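Local structure of pentalenene synthase (Streptomyces chartreusis NRRL 3882, 6Q4S) at residues M208-D213 / L267-E272. The protein probably converts farnesyl diphosphate into the bicyclic sesquiterpene alcohol 7-epi-alpha-eudesmol by a magnesium-dependent 1,10-cyclization. Residues are numbered along the deposited sequence; the frame is centred on the assembly and turned at random.
Sequences MERMRD and LDEYLE
Arg210 and Glu269 form a side-on salt bridge between helices 206-228 and 252-284 of the all-helical terpene synthase fold. Arg210 offers the edge of its guanidinium that carries NE and NH2. Arg210 NE donates to Glu269 OE2 at 2.9 Å, with the acceptor in the guanidinium plane, yet it reaches that oxygen from above the carboxylate plane. Arg210 NH2 meets Glu269 OE1 at 2.8 Å on its syn side and adds a weak bond to Glu269 OE2, 3.2 Å away. The two planes lie 48° apart, so the fork is twisted rather than flat. With CG turned opposite the backbone N and a bend at chi2 (69°), Arg210 lays its guanidinium across the end of Glu269, whose chain runs extended beyond CG. A leucine in place of Arg210 would probably leave the Glu269 carboxylate without its cationic mate and remove this charged link between the two helices.

Beside the salt bridge, Met211 and Tyr270 make the apolar half of the contact, at the closest backbone approach (CA to CA 5.7 Å). A turn at chi3 (69°) brings Met211 CE to 3.6 Å from Tyr270 CE1, obliquely to the ring, while Met211 CB sits 3.9 Å from the same carbon. The Tyr270 hydroxyl hydrogen-bonds to Gln274 one turn along its own helix. Away from the probable magnesium and diphosphate-binding residues, the two-nitrogen grip probably fixes the carboxylate's rotation at the partly exposed margin, while buried methyl-on-ring packing, with Val298 touching both residues, ties in helix 288-313.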
ATOM      1  N   MET A 208      -6.713 -13.536  13.439  1.00 38.09           N
ATOM      2  CA  MET A 208      -7.430 -12.572  12.630  1.00 37.70           C
ATOM      3  C   MET A 208      -6.983 -12.583  11.144  1.00 34.67           C
ATOM      4  O   MET A 208      -7.818 -12.431  10.250  1.00 34.19           O
ATOM      5  CB  MET A 208      -7.278 -11.186  13.253  1.00 43.09           C
ATOM      6  CG  MET A 208      -7.945 -10.067  12.480  1.00 47.51           C
ATOM      7  SD  MET A 208      -9.733 -10.202  12.438  1.00 58.57           S
ATOM      8  CE  MET A 208     -10.104  -9.264  13.955  1.00 53.29           C
ATOM      9  N   GLU A 209      -5.699 -12.770  10.877  1.00 32.19           N
ATOM     10  CA  GLU A 209      -5.242 -12.788   9.489  1.00 35.21           C
ATOM     11  C   GLU A 209      -5.872 -13.955   8.762  1.00 38.47           C
ATOM     12  O   GLU A 209      -6.332 -13.814   7.632  1.00 34.00           O
ATOM     13  CB  GLU A 209      -3.734 -12.941   9.327  1.00 38.34           C
ATOM     14  CG  GLU A 209      -2.991 -11.706   9.749  1.00 48.50           C
ATOM     15  CD  GLU A 209      -1.572 -11.642   9.237  1.00 48.06           C
ATOM     16  OE1 GLU A 209      -1.032 -12.643   8.679  1.00 54.63           O
ATOM     17  OE2 GLU A 209      -0.995 -10.547   9.415  1.00 51.43           O
ATOM     18  N   ARG A 210      -5.885 -15.110   9.423  1.00 36.53           N
ATOM     19  CA  ARG A 210      -6.567 -16.267   8.850  1.00 37.61           C
ATOM     20  C   ARG A 210      -8.080 -16.107   8.696  1.00 33.98           C
ATOM     21  O   ARG A 210      -8.674 -16.567   7.726  1.00 33.61           O
ATOM     22  CB  ARG A 210      -6.177 -17.502   9.707  1.00 42.40           C
ATOM     23  CG  ARG A 210      -6.736 -18.798   9.241  1.00 42.32           C
ATOM     24  CD  ARG A 210      -6.133 -19.216   7.950  1.00 43.09           C
ATOM     25  NE  ARG A 210      -6.587 -20.557   7.607  1.00 48.84           N
ATOM     26  CZ  ARG A 210      -6.474 -21.095   6.394  1.00 46.62           C
ATOM     27  NH1 ARG A 210      -5.926 -20.440   5.354  1.00 45.25           N
ATOM     28  NH2 ARG A 210      -6.938 -22.300   6.206  1.00 47.87           N
ATOM     29  N   MET A 211      -8.744 -15.466   9.657  1.00 34.66           N
ATOM     30  CA  MET A 211     -10.160 -15.215   9.538  1.00 34.82           C
ATOM     31  C   MET A 211     -10.549 -14.401   8.298  1.00 35.50           C
ATOM     32  O   MET A 211     -11.536 -14.699   7.660  1.00 32.37           O
ATOM     33  CB  MET A 211     -10.708 -14.533  10.785  1.00 34.81           C
ATOM     34  CG  MET A 211     -10.822 -15.501  11.945  1.00 46.22           C
ATOM     35  SD  MET A 211     -11.219 -14.714  13.524  1.00 47.24           S
ATOM     36  CE  MET A 211     -12.894 -14.128  13.367  1.00 44.58           C
ATOM     37  N   ARG A 212      -9.754 -13.379   7.982  1.00 34.63           N
ATOM     38  CA  ARG A 212      -9.967 -12.555   6.811  1.00 32.49           C
ATOM     39  C   ARG A 212      -9.796 -13.378   5.528  1.00 30.98           C
ATOM     40  O   ARG A 212     -10.594 -13.258   4.589  1.00 29.79           O
ATOM     41  CB  ARG A 212      -8.988 -11.358   6.839  1.00 33.20           C
ATOM     42  CG  ARG A 212      -9.296 -10.352   7.952  1.00 36.43           C
ATOM     43  CD  ARG A 212      -8.135  -9.427   8.332  1.00 38.28           C
ATOM     44  NE  ARG A 212      -7.657  -8.547   7.256  1.00 37.21           N
ATOM     45  CZ  ARG A 212      -8.166  -7.358   6.914  1.00 37.86           C
ATOM     46  NH1 ARG A 212      -9.219  -6.856   7.530  1.00 37.27           N
ATOM     47  NH2 ARG A 212      -7.583  -6.639   5.945  1.00 38.15           N
ATOM     48  N   ASP A 213      -8.754 -14.193   5.496  1.00 29.93           N
ATOM     49  CA  ASP A 213      -8.539 -15.099   4.366  1.00 31.76           C
ATOM     50  C   ASP A 213      -9.675 -16.092   4.182  1.00 31.54           C
ATOM     51  O   ASP A 213     -10.156 -16.256   3.048  1.00 29.60           O
ATOM     52  CB  ASP A 213      -7.265 -15.872   4.521  1.00 33.06           C
ATOM     53  CG  ASP A 213      -6.029 -15.052   4.249  1.00 40.92           C
ATOM     54  OD1 ASP A 213      -6.046 -13.977   3.571  1.00 35.82           O
ATOM     55  OD2 ASP A 213      -4.986 -15.564   4.665  1.00 38.78           O
ATOM     56  N   LEU A 267     -16.027 -22.057   5.826  1.00 40.51           N
ATOM     57  CA  LEU A 267     -16.947 -21.542   6.861  1.00 43.30           C
ATOM     58  C   LEU A 267     -16.713 -22.164   8.232  1.00 46.73           C
ATOM     59  O   LEU A 267     -16.500 -21.440   9.224  1.00 44.60           O
ATOM     60  CB  LEU A 267     -18.383 -21.701   6.422  1.00 40.96           C
ATOM     61  CG  LEU A 267     -19.471 -21.019   7.243  1.00 53.06           C
ATOM     62  CD1 LEU A 267     -19.354 -19.496   7.378  1.00 48.37           C
ATOM     63  CD2 LEU A 267     -20.809 -21.368   6.613  1.00 51.51           C
ATOM     64  N   ASP A 268     -16.672 -23.496   8.314  1.00 45.26           N
ATOM     65  CA  ASP A 268     -16.439 -24.130   9.610  1.00 44.43           C
ATOM     66  C   ASP A 268     -15.104 -23.835  10.215  1.00 41.57           C
ATOM     67  O   ASP A 268     -15.021 -23.781  11.441  1.00 42.73           O
ATOM     68  CB  ASP A 268     -16.563 -25.668   9.573  1.00 53.02           C
ATOM     69  CG  ASP A 268     -17.941 -26.148   9.156  1.00 59.74           C
ATOM     70  OD1 ASP A 268     -18.964 -25.427   9.331  1.00 58.16           O
ATOM     71  OD2 ASP A 268     -17.969 -27.273   8.605  1.00 73.08           O
ATOM     72  N   GLU A 269     -14.047 -23.701   9.419  1.00 39.91           N
ATOM     73  CA  GLU A 269     -12.778 -23.312   9.988  1.00 41.80           C
ATOM     74  C   GLU A 269     -12.879 -21.814  10.509  1.00 40.99           C
ATOM     75  O   GLU A 269     -12.314 -21.491  11.554  1.00 40.21           O
ATOM     76  CB  GLU A 269     -11.616 -23.472   9.011  1.00 38.99           C
ATOM     77  CG  GLU A 269     -10.255 -23.185   9.681  1.00 44.90           C
ATOM     78  CD  GLU A 269      -9.039 -23.108   8.740  1.00 48.48           C
ATOM     79  OE1 GLU A 269      -9.126 -23.498   7.557  1.00 47.10           O
ATOM     80  OE2 GLU A 269      -7.955 -22.635   9.183  1.00 54.79           O
ATOM     81  N   TYR A 270     -13.539 -20.961   9.736  1.00 39.36           N
ATOM     82  CA  TYR A 270     -13.850 -19.568  10.131  1.00 38.25           C
ATOM     83  C   TYR A 270     -14.564 -19.542  11.499  1.00 47.24           C
ATOM     84  O   TYR A 270     -14.102 -18.854  12.460  1.00 41.45           O
ATOM     85  CB  TYR A 270     -14.683 -18.771   9.060  1.00 40.45           C
ATOM     86  CG  TYR A 270     -15.120 -17.417   9.634  1.00 40.30           C
ATOM     87  CD1 TYR A 270     -14.206 -16.344   9.733  1.00 39.78           C
ATOM     88  CD2 TYR A 270     -16.372 -17.258  10.175  1.00 36.61           C
ATOM     89  CE1 TYR A 270     -14.573 -15.142  10.310  1.00 42.46           C
ATOM     90  CE2 TYR A 270     -16.754 -16.070  10.782  1.00 40.76           C
ATOM     91  CZ  TYR A 270     -15.858 -15.010  10.864  1.00 44.86           C
ATOM     92  OH  TYR A 270     -16.257 -13.825  11.471  1.00 42.62           O
ATOM     93  N   LEU A 271     -15.636 -20.335  11.620  1.00 45.59           N
ATOM     94  CA  LEU A 271     -16.348 -20.444  12.889  1.00 42.30           C
ATOM     95  C   LEU A 271     -15.498 -20.946  14.064  1.00 49.70           C
ATOM     96  O   LEU A 271     -15.667 -20.440  15.187  1.00 47.50           O
ATOM     97  CB  LEU A 271     -17.607 -21.266  12.720  1.00 45.50           C
ATOM     98  CG  LEU A 271     -18.621 -20.662  11.767  1.00 49.53           C
ATOM     99  CD1 LEU A 271     -19.779 -21.629  11.512  1.00 49.97           C
ATOM    100  CD2 LEU A 271     -19.142 -19.301  12.262  1.00 51.18           C
ATOM    101  N   GLU A 272     -14.577 -21.883  13.826  1.00 48.17           N
ATOM    102  CA  GLU A 272     -13.619 -22.332  14.884  1.00 54.15           C
ATOM    103  C   GLU A 272     -12.689 -21.197  15.333  1.00 52.38           C
ATOM    104  O   GLU A 272     -12.334 -21.083  16.522  1.00 44.31           O
ATOM    105  CB  GLU A 272     -12.722 -23.497  14.432  1.00 56.16           C
ATOM    106  CG  GLU A 272     -13.397 -24.865  14.257  1.00 70.38           C
ATOM    107  CD  GLU A 272     -12.635 -25.883  13.355  1.00 74.10           C
ATOM    108  OE1 GLU A 272     -11.442 -25.686  12.975  1.00 71.18           O
ATOM    109  OE2 GLU A 272     -13.255 -26.925  13.003  1.00 79.75           O
TER